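Local structure of QdtA (Thermoanaerobacterium thermosaccharolyticum, 4ZU5) at residues I69-E77 and Y125-F136. The protein is a WxcM-like protein of the cupin clan, built mainly of antiparallel beta strands and modelled with thymidine. Residues are numbered along the deposited sequence; the frame is centred on the assembly and turned at random.
Sequences IRLKIPDEE and YDFYIDEAKKRF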
ATOM      1  N   ILE A  69     -12.434 -11.546  -5.075  1.00 32.64           N
ATOM      2  CA  ILE A  69     -11.459 -12.497  -4.625  1.00 32.99           C
ATOM      3  C   ILE A  69     -12.187 -13.804  -4.407  1.00 31.82           C
ATOM      4  O   ILE A  69     -13.119 -13.867  -3.595  1.00 33.80           O
ATOM      5  CB  ILE A  69     -10.824 -12.147  -3.258  1.00 31.42           C
ATOM      6  CG1 ILE A  69     -10.395 -10.698  -3.164  1.00 35.59           C
ATOM      7  CG2 ILE A  69      -9.700 -13.115  -2.967  1.00 34.39           C
ATOM      8  CD1 ILE A  69      -9.564 -10.209  -4.321  1.00 34.96           C
ATOM      9  N   ARG A  70     -11.776 -14.817  -5.149  1.00 33.39           N
ATOM     10  CA  ARG A  70     -12.313 -16.171  -4.954  1.00 35.59           C
ATOM     11  C   ARG A  70     -11.388 -16.887  -3.990  1.00 32.36           C
ATOM     12  O   ARG A  70     -10.225 -17.097  -4.287  1.00 35.25           O
ATOM     13  CB  ARG A  70     -12.402 -16.918  -6.294  1.00 37.16           C
ATOM     14  CG  ARG A  70     -12.708 -18.413  -6.217  1.00 42.38           C
ATOM     15  CD  ARG A  70     -12.796 -19.094  -7.608  1.00 43.36           C
ATOM     16  NE  ARG A  70     -13.779 -18.464  -8.489  1.00 44.60           N
ATOM     17  CZ  ARG A  70     -13.495 -17.712  -9.549  1.00 41.45           C
ATOM     18  NH1 ARG A  70     -12.252 -17.465  -9.924  1.00 44.54           N
ATOM     19  NH2 ARG A  70     -14.472 -17.147 -10.213  1.00 44.63           N
ATOM     20  N   LEU A  71     -11.921 -17.248  -2.825  1.00 33.09           N
ATOM     21  CA  LEU A  71     -11.202 -17.946  -1.801  1.00 33.65           C
ATOM     22  C   LEU A  71     -11.708 -19.375  -1.759  1.00 35.33           C
ATOM     23  O   LEU A  71     -12.917 -19.624  -1.767  1.00 37.21           O
ATOM     24  CB  LEU A  71     -11.455 -17.328  -0.422  1.00 36.62           C
ATOM     25  CG  LEU A  71     -11.215 -15.821  -0.396  1.00 39.11           C
ATOM     26  CD1 LEU A  71     -11.918 -15.173   0.791  1.00 45.10           C
ATOM     27  CD2 LEU A  71      -9.730 -15.606  -0.346  1.00 37.16           C
ATOM     28  N   LYS A  72     -10.779 -20.306  -1.633  1.00 35.60           N
ATOM     29  CA  LYS A  72     -11.209 -21.667  -1.444  1.00 40.73           C
ATOM     30  C   LYS A  72     -10.290 -22.543  -0.629  1.00 36.43           C
ATOM     31  O   LYS A  72      -9.071 -22.400  -0.613  1.00 33.63           O
ATOM     32  CB  LYS A  72     -11.546 -22.262  -2.811  1.00 49.30           C
ATOM     33  CG  LYS A  72     -10.668 -23.366  -3.330  1.00 56.76           C
ATOM     34  CD  LYS A  72     -10.771 -23.323  -4.846  1.00 69.45           C
ATOM     35  CE  LYS A  72     -11.645 -24.441  -5.396  1.00 75.63           C
ATOM     36  NZ  LYS A  72     -11.540 -24.331  -6.877  1.00 85.42           N
ATOM     37  N   ILE A  73     -10.920 -23.458   0.095  1.00 35.68           N
ATOM     38  CA  ILE A  73     -10.244 -24.514   0.770  1.00 34.64           C
ATOM     39  C   ILE A  73     -11.067 -25.745   0.372  1.00 39.31           C
ATOM     40  O   ILE A  73     -12.136 -25.621  -0.231  1.00 36.49           O
ATOM     41  CB  ILE A  73     -10.270 -24.308   2.306  1.00 32.19           C
ATOM     42  CG1 ILE A  73     -11.701 -24.271   2.876  1.00 32.08           C
ATOM     43  CG2 ILE A  73      -9.630 -22.975   2.644  1.00 33.02           C
ATOM     44  CD1 ILE A  73     -11.779 -24.109   4.392  1.00 33.94           C
ATOM     45  N   PRO A  74     -10.630 -26.913   0.812  1.00 41.65           N
ATOM     46  CA  PRO A  74     -11.373 -28.089   0.377  1.00 46.59           C
ATOM     47  C   PRO A  74     -12.843 -28.005   0.784  1.00 46.35           C
ATOM     48  O   PRO A  74     -13.173 -27.632   1.917  1.00 48.79           O
ATOM     49  CB  PRO A  74     -10.628 -29.229   1.067  1.00 44.78           C
ATOM     50  CG  PRO A  74      -9.229 -28.716   1.146  1.00 42.84           C
ATOM     51  CD  PRO A  74      -9.413 -27.278   1.545  1.00 40.36           C
ATOM     52  N   ASP A  75     -13.707 -28.239  -0.200  1.00 49.15           N
ATOM     53  CA  ASP A  75     -15.140 -28.335   0.015  1.00 49.95           C
ATOM     54  C   ASP A  75     -15.760 -26.973   0.243  1.00 48.83           C
ATOM     55  O   ASP A  75     -16.959 -26.888   0.406  1.00 48.29           O
ATOM     56  CB  ASP A  75     -15.456 -29.243   1.214  1.00 55.13           C
ATOM     57  CG  ASP A  75     -15.058 -30.713   0.979  1.00 63.26           C
ATOM     58  OD1 ASP A  75     -15.072 -31.154  -0.191  1.00 55.57           O
ATOM     59  OD2 ASP A  75     -14.746 -31.429   1.964  1.00 59.67           O
ATOM     60  N   GLU A  76     -14.986 -25.888   0.255  1.00 44.72           N
ATOM     61  CA  GLU A  76     -15.616 -24.612   0.508  1.00 45.20           C
ATOM     62  C   GLU A  76     -15.111 -23.536  -0.424  1.00 44.49           C
ATOM     63  O   GLU A  76     -13.931 -23.475  -0.707  1.00 43.73           O
ATOM     64  CB  GLU A  76     -15.382 -24.230   1.962  1.00 52.82           C
ATOM     65  CG  GLU A  76     -16.287 -23.117   2.468  1.00 62.86           C
ATOM     66  CD  GLU A  76     -17.744 -23.543   2.532  1.00 68.51           C
ATOM     67  OE1 GLU A  76     -18.573 -22.948   1.800  1.00 62.47           O
ATOM     68  OE2 GLU A  76     -18.024 -24.502   3.287  1.00 74.56           O
ATOM     69  N   GLU A  77     -16.004 -22.679  -0.903  1.00 42.40           N
ATOM     70  CA  GLU A  77     -15.554 -21.550  -1.669  1.00 44.28           C
ATOM     71  C   GLU A  77     -16.416 -20.335  -1.412  1.00 44.30           C
ATOM     72  O   GLU A  77     -17.619 -20.465  -1.224  1.00 46.08           O
ATOM     73  CB  GLU A  77     -15.542 -21.915  -3.140  1.00 48.74           C
ATOM     74  CG  GLU A  77     -15.479 -20.710  -4.049  1.00 50.41           C
ATOM     75  CD  GLU A  77     -15.416 -21.093  -5.514  1.00 49.68           C
ATOM     76  OE1 GLU A  77     -16.092 -20.397  -6.297  1.00 49.68           O
ATOM     77  OE2 GLU A  77     -14.731 -22.083  -5.847  1.00 46.55           O
ATOM     78  N   TYR A 125      -1.996 -26.933  -7.874  1.00 35.89           N
ATOM     79  CA  TYR A 125      -3.291 -27.103  -7.266  1.00 35.02           C
ATOM     80  C   TYR A 125      -3.442 -28.449  -6.595  1.00 37.71           C
ATOM     81  O   TYR A 125      -4.033 -28.525  -5.524  1.00 36.02           O
ATOM     82  CB  TYR A 125      -4.386 -26.847  -8.284  1.00 36.42           C
ATOM     83  CG  TYR A 125      -5.761 -26.886  -7.683  1.00 35.75           C
ATOM     84  CD1 TYR A 125      -6.228 -25.844  -6.888  1.00 36.66           C
ATOM     85  CD2 TYR A 125      -6.579 -27.994  -7.833  1.00 35.40           C
ATOM     86  CE1 TYR A 125      -7.484 -25.886  -6.303  1.00 32.58           C
ATOM     87  CE2 TYR A 125      -7.851 -28.030  -7.305  1.00 32.99           C
ATOM     88  CZ  TYR A 125      -8.308 -27.001  -6.519  1.00 37.77           C
ATOM     89  OH  TYR A 125      -9.535 -27.074  -5.908  1.00 34.95           O
ATOM     90  N   ASP A 126      -2.876 -29.509  -7.166  1.00 35.97           N
ATOM     91  CA  ASP A 126      -3.024 -30.844  -6.536  1.00 38.21           C
ATOM     92  C   ASP A 126      -2.249 -30.953  -5.224  1.00 37.72           C
ATOM     93  O   ASP A 126      -2.704 -31.562  -4.275  1.00 37.18           O
ATOM     94  CB  ASP A 126      -2.583 -31.985  -7.461  1.00 39.75           C
ATOM     95  CG  ASP A 126      -3.470 -32.121  -8.689  1.00 39.53           C
ATOM     96  OD1 ASP A 126      -4.698 -31.929  -8.615  1.00 36.95           O
ATOM     97  OD2 ASP A 126      -2.912 -32.399  -9.757  1.00 43.05           O
ATOM     98  N   PHE A 127      -1.085 -30.334  -5.186  1.00 38.93           N
ATOM     99  CA  PHE A 127      -0.303 -30.287  -3.966  1.00 42.35           C
ATOM    100  C   PHE A 127      -1.030 -29.439  -2.927  1.00 35.89           C
ATOM    101  O   PHE A 127      -1.093 -29.814  -1.771  1.00 40.67           O
ATOM    102  CB  PHE A 127       1.094 -29.715  -4.237  1.00 46.90           C
ATOM    103  CG  PHE A 127       1.984 -29.703  -3.006  1.00 53.83           C
ATOM    104  CD1 PHE A 127       2.333 -30.901  -2.374  1.00 52.40           C
ATOM    105  CD2 PHE A 127       2.425 -28.500  -2.435  1.00 53.56           C
ATOM    106  CE1 PHE A 127       3.103 -30.903  -1.215  1.00 53.68           C
ATOM    107  CE2 PHE A 127       3.228 -28.502  -1.300  1.00 54.29           C
ATOM    108  CZ  PHE A 127       3.572 -29.703  -0.689  1.00 50.17           C
ATOM    109  N   TYR A 128      -1.556 -28.290  -3.341  1.00 36.63           N
ATOM    110  CA  TYR A 128      -2.322 -27.459  -2.445  1.00 37.40           C
ATOM    111  C   TYR A 128      -3.368 -28.331  -1.773  1.00 39.85           C
ATOM    112  O   TYR A 128      -3.433 -28.432  -0.560  1.00 34.97           O
ATOM    113  CB  TYR A 128      -3.016 -26.282  -3.146  1.00 37.69           C
ATOM    114  CG  TYR A 128      -4.063 -25.690  -2.271  1.00 37.40           C
ATOM    115  CD1 TYR A 128      -3.708 -24.968  -1.144  1.00 37.03           C
ATOM    116  CD2 TYR A 128      -5.394 -25.969  -2.463  1.00 38.58           C
ATOM    117  CE1 TYR A 128      -4.657 -24.548  -0.245  1.00 37.35           C
ATOM    118  CE2 TYR A 128      -6.352 -25.537  -1.574  1.00 41.62           C
ATOM    119  CZ  TYR A 128      -5.979 -24.799  -0.468  1.00 39.02           C
ATOM    120  OH  TYR A 128      -6.967 -24.418   0.407  1.00 39.14           O
ATOM    121  N   ILE A 129      -4.210 -28.964  -2.584  1.00 38.40           N
ATOM    122  CA  ILE A 129      -5.327 -29.736  -2.062  1.00 37.54           C
ATOM    123  C   ILE A 129      -4.893 -30.829  -1.113  1.00 36.25           C
ATOM    124  O   ILE A 129      -5.548 -31.049  -0.110  1.00 40.12           O
ATOM    125  CB  ILE A 129      -6.155 -30.377  -3.209  1.00 40.07           C
ATOM    126  CG1 ILE A 129      -6.841 -29.287  -4.044  1.00 38.72           C
ATOM    127  CG2 ILE A 129      -7.219 -31.325  -2.668  1.00 42.85           C
ATOM    128  CD1 ILE A 129      -7.952 -28.551  -3.315  1.00 44.57           C
ATOM    129  N   ASP A 130      -3.830 -31.536  -1.446  1.00 37.06           N
ATOM    130  CA  ASP A 130      -3.328 -32.554  -0.555  1.00 41.62           C
ATOM    131  C   ASP A 130      -2.985 -31.936   0.783  1.00 42.80           C
ATOM    132  O   ASP A 130      -3.421 -32.446   1.796  1.00 41.57           O
ATOM    133  CB  ASP A 130      -2.078 -33.220  -1.112  1.00 47.33           C
ATOM    134  CG  ASP A 130      -2.420 -34.301  -2.134  1.00 58.40           C
ATOM    135  OD1 ASP A 130      -3.557 -34.839  -2.124  1.00 61.50           O
ATOM    136  OD2 ASP A 130      -1.531 -34.590  -2.954  1.00 60.17           O
ATOM    137  N   GLU A 131      -2.132 -30.915   0.776  1.00 41.34           N
ATOM    138  CA  GLU A 131      -1.741 -30.248   2.044  1.00 46.41           C
ATOM    139  C   GLU A 131      -2.963 -29.712   2.798  1.00 44.07           C
ATOM    140  O   GLU A 131      -3.084 -29.844   4.008  1.00 41.09           O
ATOM    141  CB  GLU A 131      -0.787 -29.076   1.785  1.00 48.29           C
ATOM    142  CG  GLU A 131       0.593 -29.423   1.259  1.00 56.61           C
ATOM    143  CD  GLU A 131       1.242 -30.567   2.019  1.00 64.81           C
ATOM    144  OE1 GLU A 131       1.980 -30.250   2.976  1.00 68.36           O
ATOM    145  OE2 GLU A 131       0.980 -31.760   1.688  1.00 66.42           O
ATOM    146  N   ALA A 132      -3.880 -29.075   2.088  1.00 38.40           N
ATOM    147  CA  ALA A 132      -5.015 -28.475   2.754  1.00 36.96           C
ATOM    148  C   ALA A 132      -5.989 -29.502   3.295  1.00 39.04           C
ATOM    149  O   ALA A 132      -6.638 -29.279   4.311  1.00 37.51           O
ATOM    150  CB  ALA A 132      -5.725 -27.524   1.798  1.00 40.04           C
ATOM    151  N   LYS A 133      -6.146 -30.636   2.625  1.00 38.50           N
ATOM    152  CA  LYS A 133      -7.000 -31.685   3.182  1.00 42.13           C
ATOM    153  C   LYS A 133      -6.466 -32.185   4.520  1.00 38.91           C
ATOM    154  O   LYS A 133      -7.245 -32.471   5.413  1.00 47.75           O
ATOM    155  CB  LYS A 133      -7.190 -32.862   2.204  1.00 45.33           C
ATOM    156  CG  LYS A 133      -8.370 -32.677   1.254  1.00 46.01           C
ATOM    157  CD  LYS A 133      -8.276 -33.574   0.032  1.00 52.28           C
ATOM    158  CE  LYS A 133      -9.559 -33.654  -0.788  1.00 53.67           C
ATOM    159  NZ  LYS A 133      -9.252 -34.372  -2.082  1.00 53.46           N
ATOM    160  N   LYS A 134      -5.167 -32.332   4.662  1.00 41.78           N
ATOM    161  CA  LYS A 134      -4.609 -32.679   5.972  1.00 46.23           C
ATOM    162  C   LYS A 134      -4.929 -31.676   7.085  1.00 49.41           C
ATOM    163  O   LYS A 134      -5.112 -32.068   8.243  1.00 46.69           O
ATOM    164  CB  LYS A 134      -3.091 -32.790   5.906  1.00 50.94           C
ATOM    165  CG  LYS A 134      -2.556 -33.891   5.007  1.00 58.32           C
ATOM    166  CD  LYS A 134      -1.036 -33.863   5.053  1.00 59.70           C
ATOM    167  CE  LYS A 134      -0.400 -34.445   3.802  1.00 65.09           C
ATOM    168  NZ  LYS A 134       1.067 -34.203   3.827  1.00 66.15           N
ATOM    169  N   ARG A 135      -4.939 -30.386   6.772  1.00 46.71           N
ATOM    170  CA  ARG A 135      -5.302 -29.369   7.777  1.00 45.63           C
ATOM    171  C   ARG A 135      -6.795 -29.342   8.123  1.00 45.41           C
ATOM    172  O   ARG A 135      -7.169 -29.283   9.287  1.00 39.50           O
ATOM    173  CB  ARG A 135      -4.875 -27.980   7.263  1.00 50.55           C
ATOM    174  CG  ARG A 135      -5.279 -26.799   8.129  1.00 50.51           C
ATOM    175  CD  ARG A 135      -4.598 -26.928   9.470  1.00 54.02           C
ATOM    176  NE  ARG A 135      -3.181 -27.060   9.200  1.00 56.71           N
ATOM    177  CZ  ARG A 135      -2.310 -26.065   9.251  1.00 62.10           C
ATOM    178  NH1 ARG A 135      -2.662 -24.850   9.671  1.00 60.62           N
ATOM    179  NH2 ARG A 135      -1.058 -26.319   8.922  1.00 62.68           N
ATOM    180  N   PHE A 136      -7.653 -29.330   7.099  1.00 40.71           N
ATOM    181  CA  PHE A 136      -9.043 -28.984   7.268  1.00 39.05           C
ATOM    182  C   PHE A 136      -9.967 -30.189   7.417  1.00 44.21           C
ATOM    183  O   PHE A 136     -10.942 -30.115   8.138  1.00 50.53           O
ATOM    184  CB  PHE A 136      -9.519 -28.139   6.095  1.00 39.30           C
ATOM    185  CG  PHE A 136      -8.817 -26.824   5.983  1.00 37.70           C
ATOM    186  CD1 PHE A 136      -9.153 -25.778   6.832  1.00 38.83           C
ATOM    187  CD2 PHE A 136      -7.825 -26.613   5.046  1.00 37.36           C
ATOM    188  CE1 PHE A 136      -8.522 -24.548   6.728  1.00 38.40           C
ATOM    189  CE2 PHE A 136      -7.196 -25.379   4.921  1.00 40.43           C
ATOM    190  CZ  PHE A 136      -7.562 -24.327   5.751  1.00 38.86           C
TER
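Pro74 lays the CD and CG corner of its ring against the methyl of Ala132, with CD 3.7 Å from Ala132 CB. The same CD also meets the aromatic ring of Phe136, lying 3.9 Å from Phe136 CD2 and approaching obliquely, while the CB–CG side of the proline runs past Lys133 CG. Pro74 CD also comes near Tyr128 OH, so the contacts of the proline fall on successive helical turns from Tyr128 to Phe136. Beside it, Ile73 puts its CD1 methyl over one face of Phe136 in a CH-pi contact: the carbon stands 4.2 Å from the centroid of the Phe136 ring and 20° off the ring normal. A chi1 of 61° sets Ile73 CG1 between the backbone N and the carbonyl carbon, and the extended chi2 carries CD1 out over the ring; Ile73 CG2 packs near Phe136 CZ. The opposite face of Phe136 is covered by Arg135 CG, and Ala132 CB sits in plane at its edge, so this ring has neighbours on three sides. In the cupin-type beta fold, strands 67-73 and 76-82 form a hairpin at one side of an antiparallel sheet, and the type II turn from Ile73 to Glu76 brings its end against the C-terminal helix. The axes of strand 69-73 and helix 125-136 make an angle of 61°. Further toward the start of the helix, Tyr128 OH comes within 3.1 Å of Lys72 O, a close contact, and lies 3.3 Å from Ile73 CA, which sits at the edge of the ring; the hydroxyl is hydrogen-bonded to the Leu94 carbonyl. Tyr125, stacked edge-to-face with Trp96, meets the Lys72 side chain at about a right angle, with Tyr125 OH 3.4 Å from Lys72 CE.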